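Local structure of catechol 1,2 dioxygenase (Acinetobacter radioresistens, 2XSU) at residues L15-Q18 and M19-T23; G128-S131 and D132-D135; V230-P233 and G234-K237. The protein probably catalyses, with ferric iron as cofactor, the ring opening of catechol by dioxygen to give cis,cis-muconate. The protein carries 1 engineered substitution. All blocks are in the same frame, centred on the assembly; numbering follows the deposited sequence. Where two conformers were deposited one is given.

The three contacts are all local and follow one another along the chain. Contact 1 is the end of helix 9-20, which packs on helix 30-49 and also meets the second subunit. Contacts 2 and 3 both lie in the dioxygenase domain, on turns beside strands of the mixed sheet. Contact 2 precedes strand 136-145. Contact 3 joins strands 221-231 and 238-244; the first of these carries the iron ligands H225 and H227. Centres of contacts 1 and 2 are about 60 Å apart, on opposite sides of the chain's centre. Contact 3 is about 44 Å from contact 1 and 34 Å from contact 2, centre to centre. Contact 1 thus belongs to the dimer interface.

Contact 1: L15-Q18 and M19-T23; sequences LVKQ and MNVDT
The carbonyl of K17 accepts two backbone N-H groups, V21 N to K17 O at 2.9 Å and D22 N to K17 O at 2.9 Å, which arrive from opposite faces of its plane. The second bond is nearly straight (172°) and spans five residues rather than four. Just before this, M19 N and N20 N bond to L15 O and V16 O in the normal helical way. This is the C-terminal end of helix 9-20, where the chain leaves the helix.

K17 and D22 cross at about a right angle and form a salt bridge. K17 NZ lies 2.9 Å from D22 OD1 and meets its syn lone pair. The lysine chain is extended until its last torsion (chi4 -80°), which bends NZ in to the carboxylate. A water donates to D22 OD2 and is weakly bonded to K17 NZ. Q18 runs alongside D22, with Q18 CG 3.8 Å from D22 OD2.

M19 bends at its end (chi3 -63°), which brings M19 CE to 3.6 Å from L15 O. M19 also packs on F44 of helix 30-49 and on F256 of the second subunit. N20 ND2 gives V16 O only a weak bond; its stronger partner is the L80 carbonyl of the second subunit. T23 OG1 donates to M19 O at 2.8 Å, from above the carbonyl plane.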
ATOM      1  N   LEU A  15      22.259  -1.499   7.988  1.00 13.39           N
ATOM      2  CA  LEU A  15      21.851  -1.039   6.641  1.00 13.00           C
ATOM      3  C   LEU A  15      20.664  -0.065   6.666  1.00 12.95           C
ATOM      4  O   LEU A  15      20.680   0.982   6.011  1.00 12.21           O
ATOM      5  CB  LEU A  15      21.515  -2.243   5.763  1.00 13.68           C
ATOM      6  CG  LEU A  15      22.687  -3.060   5.235  1.00 16.88           C
ATOM      7  CD1 LEU A  15      22.143  -4.349   4.618  1.00 18.05           C
ATOM      8  CD2 LEU A  15      23.466  -2.256   4.198  1.00 19.59           C
ATOM      9  N   VAL A  16      19.633  -0.419   7.436  1.00 12.53           N
ATOM     10  CA  VAL A  16      18.460   0.463   7.558  1.00 12.74           C
ATOM     11  C   VAL A  16      18.860   1.836   8.122  1.00 13.06           C
ATOM     12  O   VAL A  16      18.377   2.875   7.628  1.00 12.54           O
ATOM     13  CB  VAL A  16      17.346  -0.202   8.402  1.00 12.89           C
ATOM     14  CG1 VAL A  16      16.211   0.797   8.689  1.00 14.05           C
ATOM     15  CG2 VAL A  16      16.747  -1.363   7.648  1.00 13.51           C
ATOM     16  N   LYS A  17      19.745   1.828   9.130  1.00 13.83           N
ATOM     17  CA  LYS A  17      20.238   3.074   9.733  1.00 13.82           C
ATOM     18  C   LYS A  17      21.026   3.901   8.716  1.00 14.02           C
ATOM     19  O   LYS A  17      20.819   5.118   8.594  1.00 13.52           O
ATOM     20  CB  LYS A  17      21.080   2.776  10.981  1.00 14.54           C
ATOM     21  CG  LYS A  17      21.607   4.021  11.668  1.00 16.97           C
ATOM     22  CD  LYS A  17      22.366   3.654  12.934  1.00 19.74           C
ATOM     23  CE  LYS A  17      22.868   4.911  13.627  1.00 20.93           C
ATOM     24  NZ  LYS A  17      24.105   5.409  12.968  1.00 22.48           N
ATOM     25  N   GLN A  18      21.922   3.245   7.990  1.00 13.93           N
ATOM     26  CA  GLN A  18      22.750   3.938   6.996  1.00 15.18           C
ATOM     27  C   GLN A  18      21.898   4.638   5.948  1.00 14.05           C
ATOM     28  O   GLN A  18      22.188   5.773   5.553  1.00 14.78           O
ATOM     29  CB  GLN A  18      23.661   2.942   6.306  1.00 15.55           C
ATOM     30  CG  GLN A  18      24.808   2.510   7.183  1.00 20.32           C
ATOM     31  CD  GLN A  18      25.504   1.274   6.655  1.00 26.42           C
ATOM     32  OE1 GLN A  18      25.432   0.960   5.460  1.00 29.71           O
ATOM     33  NE2 GLN A  18      26.194   0.563   7.550  1.00 29.22           N
ATOM     34  N   MET A  19      20.832   3.960   5.510  1.00 13.04           N
ATOM     35  CA  MET A  19      19.984   4.481   4.442  1.00 12.67           C
ATOM     36  C   MET A  19      18.942   5.504   4.895  1.00 12.56           C
ATOM     37  O   MET A  19      18.639   6.470   4.163  1.00 13.49           O
ATOM     38  CB  MET A  19      19.336   3.316   3.668  1.00 12.53           C
ATOM     39  CG  MET A  19      20.366   2.393   2.995  1.00 13.61           C
ATOM     40  SD  MET A  19      19.667   1.106   1.929  1.00 13.88           S
ATOM     41  CE  MET A  19      18.733   0.168   3.147  1.00 11.84           C
ATOM     42  N   ASN A  20      18.410   5.337   6.106  1.00 11.61           N
ATOM     43  CA  ASN A  20      17.217   6.090   6.505  1.00 12.60           C
ATOM     44  C   ASN A  20      17.400   7.071   7.662  1.00 14.06           C
ATOM     45  O   ASN A  20      16.531   7.931   7.900  1.00 14.82           O
ATOM     46  CB  ASN A  20      16.036   5.138   6.782  1.00 12.55           C
ATOM     47  CG  ASN A  20      15.511   4.513   5.501  1.00 12.58           C
ATOM     48  OD1 ASN A  20      14.850   5.176   4.710  1.00 13.49           O
ATOM     49  ND2 ASN A  20      15.850   3.237   5.272  1.00 12.93           N
ATOM     50  N   VAL A  21      18.541   6.953   8.345  1.00 14.58           N
ATOM     51  CA  VAL A  21      18.814   7.754   9.551  1.00 15.37           C
ATOM     52  C   VAL A  21      20.070   8.619   9.356  1.00 15.20           C
ATOM     53  O   VAL A  21      19.995   9.853   9.528  1.00 16.36           O
ATOM     54  CB  VAL A  21      18.965   6.858  10.791  1.00 14.93           C
ATOM     55  CG1 VAL A  21      19.360   7.677  12.018  1.00 17.31           C
ATOM     56  CG2 VAL A  21      17.671   6.098  11.067  1.00 17.23           C
ATOM     57  N   ASP A  22      21.174   7.989   8.955  1.00 15.89           N
ATOM     58  CA  ASP A  22      22.451   8.697   8.691  1.00 16.67           C
ATOM     59  C   ASP A  22      22.311   9.770   7.617  1.00 17.95           C
ATOM     60  O   ASP A  22      23.055  10.770   7.631  1.00 18.72           O
ATOM     61  CB  ASP A  22      23.588   7.736   8.300  1.00 16.89           C
ATOM     62  CG  ASP A  22      23.965   6.761   9.426  1.00 18.63           C
ATOM     63  OD1 ASP A  22      23.462   6.919  10.570  1.00 20.65           O
ATOM     64  OD2 ASP A  22      24.731   5.814   9.142  1.00 21.97           O
ATOM     65  N   THR A  23      21.386   9.548   6.673  1.00 16.56           N
ATOM     66  CA  THR A  23      21.094  10.490   5.595  1.00 16.26           C
ATOM     67  C   THR A  23      20.240  11.706   5.990  1.00 17.11           C
ATOM     68  O   THR A  23      20.069  12.629   5.177  1.00 18.47           O
ATOM     69  CB  THR A  23      20.370   9.758   4.460  1.00 16.03           C
ATOM     70  OG1 THR A  23      19.287   9.036   5.042  1.00 14.98           O
ATOM     71  CG2 THR A  23      21.326   8.771   3.746  1.00 17.01           C
TER
HETATM   72  O   HOH W   1      25.884   4.148  10.609  1.00 27.52           O

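Contact 2: G128-S131 and D132-D135; sequences GSES and DKVD
D132 follows S131 directly and meets the first segment through its backbone. A water accepts from D132 N and donates to S129 O, so it bridges the two peptide groups. The D132 side chain starts away from the first segment, though its CB and OD1 stay beside the S131 carbonyl.

K133 makes the main contact. K133 N donates to E130 O at 2.9 Å. The bond is fairly straight (159°), but the donor sits above the carbonyl plane. The K133 side chain starts between its own N and carbonyl carbon (chi1 64°) and is then fully extended. It crosses E130 at a slant, and its methylenes do the touching: K133 CG is 3.9 Å from E130 CB, and K133 CE is 3.7 Å from E130 CG. The charged ends do not form a salt bridge, as E130 OE2 and K133 NZ are 4.2 Å apart. A water joins them, 2.6 Å from E130 OE2 and 2.8 Å from K133 NZ. E130 OE2 is also bonded to S163 OG, which helps to fix the carboxylate.

V134 puts its CG1 branch against the E130 stem. V134 CG1 is 3.8 Å from E130 CB and 3.4 Å from E130 O. A further water donates to both S131 O and V134 O. D135 then leads out of the loop, paired with K285.

The whole is two overlapping four-residue turns. A type I beta turn at G128-S131 runs into a second turn closed by K133 N and E130 O, in the surface loop between strands 122-124 and 136-145.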
ATOM      1  N   GLY A 128     -37.637   4.761   0.718  1.00 15.45           N
ATOM      2  CA  GLY A 128     -38.825   4.017   0.280  1.00 16.24           C
ATOM      3  C   GLY A 128     -38.693   3.329  -1.076  1.00 16.13           C
ATOM      4  O   GLY A 128     -39.648   2.658  -1.528  1.00 16.12           O
ATOM      5  N   SER A 129     -37.526   3.461  -1.726  1.00 16.43           N
ATOM      6  CA  SER A 129     -37.321   2.893  -3.069  1.00 16.58           C
ATOM      7  C   SER A 129     -37.277   1.369  -3.110  1.00 16.91           C
ATOM      8  O   SER A 129     -37.333   0.773  -4.198  1.00 18.73           O
ATOM      9  CB  SER A 129     -36.068   3.450  -3.742  1.00 17.44           C
ATOM     10  OG  SER A 129     -34.895   3.064  -3.037  1.00 18.78           O
ATOM     11  N   GLU A 130     -37.173   0.753  -1.935  1.00 15.93           N
ATOM     12  CA  GLU A 130     -37.193  -0.711  -1.831  1.00 15.71           C
ATOM     13  C   GLU A 130     -38.424  -1.240  -1.086  1.00 17.03           C
ATOM     14  O   GLU A 130     -38.424  -2.376  -0.636  1.00 16.55           O
ATOM     15  CB  GLU A 130     -35.921  -1.210  -1.120  1.00 15.33           C
ATOM     16  CG  GLU A 130     -34.626  -0.818  -1.816  1.00 15.33           C
ATOM     17  CD  GLU A 130     -33.417  -1.608  -1.301  1.00 16.59           C
ATOM     18  OE1 GLU A 130     -33.230  -1.688  -0.068  1.00 15.53           O
ATOM     19  OE2 GLU A 130     -32.655  -2.145  -2.138  1.00 18.53           O
ATOM     20  N   SER A 131     -39.476  -0.437  -0.961  1.00 17.94           N
ATOM     21  CA  SER A 131     -40.581  -0.785  -0.073  1.00 19.70           C
ATOM     22  C   SER A 131     -41.345  -2.046  -0.494  1.00 19.82           C
ATOM     23  O   SER A 131     -42.006  -2.664   0.337  1.00 21.75           O
ATOM     24  CB  SER A 131     -41.530   0.403   0.118  1.00 20.22           C
ATOM     25  OG  SER A 131     -42.144   0.735  -1.128  0.50 21.27           O
ATOM     26  N   ASP A 132     -41.229  -2.429  -1.765  1.00 19.61           N
ATOM     27  CA  ASP A 132     -41.917  -3.630  -2.258  1.00 19.81           C
ATOM     28  C   ASP A 132     -40.990  -4.839  -2.305  1.00 18.85           C
ATOM     29  O   ASP A 132     -41.372  -5.906  -2.823  1.00 18.41           O
ATOM     30  CB  ASP A 132     -42.547  -3.396  -3.641  1.00 21.43           C
ATOM     31  CG  ASP A 132     -43.703  -2.398  -3.619  1.00 24.95           C
ATOM     32  OD1 ASP A 132     -44.388  -2.224  -2.572  1.00 28.57           O
ATOM     33  OD2 ASP A 132     -43.928  -1.775  -4.689  1.00 32.05           O
ATOM     34  N   LYS A 133     -39.775  -4.715  -1.744  1.00 17.06           N
ATOM     35  CA  LYS A 133     -38.814  -5.821  -1.851  1.00 17.28           C
ATOM     36  C   LYS A 133     -37.962  -6.108  -0.623  1.00 16.50           C
ATOM     37  O   LYS A 133     -37.064  -6.962  -0.667  1.00 17.57           O
ATOM     38  CB  LYS A 133     -37.908  -5.666  -3.067  1.00 18.89           C
ATOM     39  CG  LYS A 133     -37.000  -4.452  -3.044  1.00 20.35           C
ATOM     40  CD  LYS A 133     -36.281  -4.375  -4.397  1.00 26.07           C
ATOM     41  CE  LYS A 133     -35.153  -3.362  -4.384  1.00 28.11           C
ATOM     42  NZ  LYS A 133     -34.433  -3.299  -5.717  1.00 29.80           N
ATOM     43  N   VAL A 134     -38.246  -5.418   0.463  1.00 15.35           N
ATOM     44  CA  VAL A 134     -37.497  -5.632   1.699  1.00 14.76           C
ATOM     45  C   VAL A 134     -38.410  -5.362   2.887  1.00 15.05           C
ATOM     46  O   VAL A 134     -39.337  -4.523   2.796  1.00 15.81           O
ATOM     47  CB  VAL A 134     -36.195  -4.748   1.769  1.00 13.78           C
ATOM     48  CG1 VAL A 134     -36.535  -3.298   2.017  1.00 15.23           C
ATOM     49  CG2 VAL A 134     -35.269  -5.276   2.843  1.00 13.83           C
ATOM     50  N   ASP A 135     -38.145  -6.066   3.993  1.00 15.11           N
ATOM     51  CA  ASP A 135     -38.893  -5.857   5.247  1.00 15.12           C
ATOM     52  C   ASP A 135     -38.599  -4.479   5.841  1.00 14.66           C
ATOM     53  O   ASP A 135     -37.450  -3.994   5.807  1.00 13.69           O
ATOM     54  CB  ASP A 135     -38.530  -6.900   6.317  1.00 16.93           C
ATOM     55  CG  ASP A 135     -38.998  -8.305   5.979  1.00 20.48           C
ATOM     56  OD1 ASP A 135     -39.898  -8.473   5.134  1.00 23.34           O
ATOM     57  OD2 ASP A 135     -38.486  -9.238   6.625  1.00 26.03           O
TER
HETATM   58  O   HOH W   2     -39.682  -1.486  -4.142  1.00 26.96           O
HETATM   59  O   HOH W   3     -32.721  -1.375  -4.667  1.00 24.92           O
HETATM   60  O   HOH W   4     -41.796  -5.071   1.587  1.00 28.40           O

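Contact 3: V230-P233 and G234-K237; sequences VSAP and GYRK
P233 and Y235 lie at the tip of a beta hairpin, in a type II beta turn from A232 to Y235. The hairpin joins the antiparallel strands 221-231 and 238-244. Y235 N closes the turn by donating to A232 O at 3.0 Å. P233 and G234 take the two corners. The backbone of G234 has a positive phi (87°), where a side chain would collide with P233 O.

The Y235 ring folds back beside the turn. Its CG is opposite its own carbonyl carbon (chi1 -64°), and this brings one ring carbon next to CG, Y235 CD2, to 3.3 Å from P233 O. The same carbon is 4.1 Å from A232 CB. Both neighbours approach the ring obliquely. Beyond the turn the ring packs on I151 and on L293 of strand 284-293.

Next to the turn the two arms are joined through a water. It accepts from A232 N and donates to Y235 O at 2.7 Å, taking the place of a direct backbone bond.

K237 lies on the return arm near S231 and V230. Its side chain is extended, with CG anti to the backbone N (chi1 -172°), and K237 CG touches S231 CB at 4.0 Å. Its amino end makes a cation-pi contact with F229. Where the return arm passes into strand 238-244, K237 CA points a C-H at V230 O, with the two atoms 3.5 Å apart.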
ATOM      1  N   VAL A 230     -21.861   6.693  18.913  1.00 11.66           N
ATOM      2  CA  VAL A 230     -22.682   7.360  19.938  1.00 13.06           C
ATOM      3  C   VAL A 230     -21.770   8.291  20.723  1.00 14.30           C
ATOM      4  O   VAL A 230     -20.722   7.886  21.193  1.00 14.28           O
ATOM      5  CB  VAL A 230     -23.430   6.368  20.863  1.00 12.71           C
ATOM      6  CG1 VAL A 230     -24.428   7.143  21.805  1.00 13.58           C
ATOM      7  CG2 VAL A 230     -24.205   5.306  20.024  1.00 12.37           C
ATOM      8  N   SER A 231     -22.168   9.554  20.853  1.00 14.92           N
ATOM      9  CA  SER A 231     -21.334  10.524  21.585  1.00 15.46           C
ATOM     10  C   SER A 231     -22.230  11.465  22.378  1.00 16.29           C
ATOM     11  O   SER A 231     -23.378  11.670  21.997  1.00 16.12           O
ATOM     12  CB  SER A 231     -20.434  11.309  20.619  1.00 16.39           C
ATOM     13  OG  SER A 231     -21.169  12.048  19.643  1.00 17.24           O
ATOM     14  N   ALA A 232     -21.685  12.038  23.462  1.00 16.56           N
ATOM     15  CA  ALA A 232     -22.421  13.012  24.284  1.00 17.94           C
ATOM     16  C   ALA A 232     -21.441  13.768  25.170  1.00 18.69           C
ATOM     17  O   ALA A 232     -20.455  13.189  25.618  1.00 19.17           O
ATOM     18  CB  ALA A 232     -23.441  12.324  25.129  1.00 17.89           C
ATOM     19  N   PRO A 233     -21.713  15.053  25.438  1.00 19.26           N
ATOM     20  CA  PRO A 233     -20.803  15.797  26.331  1.00 19.82           C
ATOM     21  C   PRO A 233     -20.638  15.111  27.666  1.00 19.46           C
ATOM     22  O   PRO A 233     -21.627  14.697  28.293  1.00 20.20           O
ATOM     23  CB  PRO A 233     -21.529  17.136  26.529  1.00 20.06           C
ATOM     24  CG  PRO A 233     -22.329  17.306  25.300  1.00 20.45           C
ATOM     25  CD  PRO A 233     -22.738  15.921  24.834  1.00 19.91           C
ATOM     26  N   GLY A 234     -19.385  14.959  28.082  1.00 20.16           N
ATOM     27  CA  GLY A 234     -19.064  14.296  29.340  1.00 20.21           C
ATOM     28  C   GLY A 234     -18.906  12.787  29.304  1.00 20.42           C
ATOM     29  O   GLY A 234     -18.598  12.164  30.332  1.00 21.18           O
ATOM     30  N   TYR A 235     -19.158  12.195  28.137  1.00 19.88           N
ATOM     31  CA  TYR A 235     -19.067  10.731  27.958  1.00 18.91           C
ATOM     32  C   TYR A 235     -18.060  10.312  26.888  1.00 17.84           C
ATOM     33  O   TYR A 235     -17.760  11.070  25.951  1.00 18.08           O
ATOM     34  CB  TYR A 235     -20.459  10.138  27.656  1.00 18.77           C
ATOM     35  CG  TYR A 235     -21.417  10.325  28.809  1.00 18.84           C
ATOM     36  CD1 TYR A 235     -21.537   9.354  29.811  1.00 20.07           C
ATOM     37  CD2 TYR A 235     -22.189  11.496  28.914  1.00 19.15           C
ATOM     38  CE1 TYR A 235     -22.406   9.540  30.892  1.00 22.38           C
ATOM     39  CE2 TYR A 235     -23.050  11.685  29.989  1.00 22.64           C
ATOM     40  CZ  TYR A 235     -23.154  10.707  30.968  1.00 22.93           C
ATOM     41  OH  TYR A 235     -24.005  10.883  32.044  1.00 27.72           O
ATOM     42  N   ARG A 236     -17.541   9.089  27.050  1.00 17.94           N
ATOM     43  CA  ARG A 236     -16.606   8.511  26.092  1.00 17.32           C
ATOM     44  C   ARG A 236     -17.348   8.149  24.796  1.00 16.25           C
ATOM     45  O   ARG A 236     -18.354   7.449  24.857  1.00 16.58           O
ATOM     46  CB  ARG A 236     -15.977   7.249  26.679  1.00 16.94           C
ATOM     47  CG  ARG A 236     -15.309   7.439  28.047  1.00 17.82           C
ATOM     48  CD  ARG A 236     -14.572   6.160  28.448  1.00 19.58           C
ATOM     49  NE  ARG A 236     -13.274   6.005  27.780  1.00 19.85           N
ATOM     50  CZ  ARG A 236     -12.782   4.832  27.361  1.00 21.07           C
ATOM     51  NH1 ARG A 236     -13.511   3.727  27.457  1.00 24.23           N
ATOM     52  NH2 ARG A 236     -11.581   4.771  26.808  1.00 20.81           N
ATOM     53  N   LYS A 237     -16.830   8.593  23.657  1.00 16.12           N
ATOM     54  CA  LYS A 237     -17.426   8.243  22.344  1.00 16.01           C
ATOM     55  C   LYS A 237     -17.331   6.736  22.106  1.00 15.20           C
ATOM     56  O   LYS A 237     -16.311   6.093  22.430  1.00 16.09           O
ATOM     57  CB  LYS A 237     -16.731   8.976  21.209  1.00 17.31           C
ATOM     58  CG  LYS A 237     -17.431   8.795  19.859  1.00 18.43           C
ATOM     59  CD  LYS A 237     -16.857   9.743  18.825  1.00 23.54           C
ATOM     60  CE  LYS A 237     -17.660   9.701  17.511  1.00 27.35           C
ATOM     61  NZ  LYS A 237     -17.306  10.869  16.635  1.00 27.64           N
TER
HETATM   62  O   HOH W   5     -18.838  11.247  23.457  1.00 20.22           O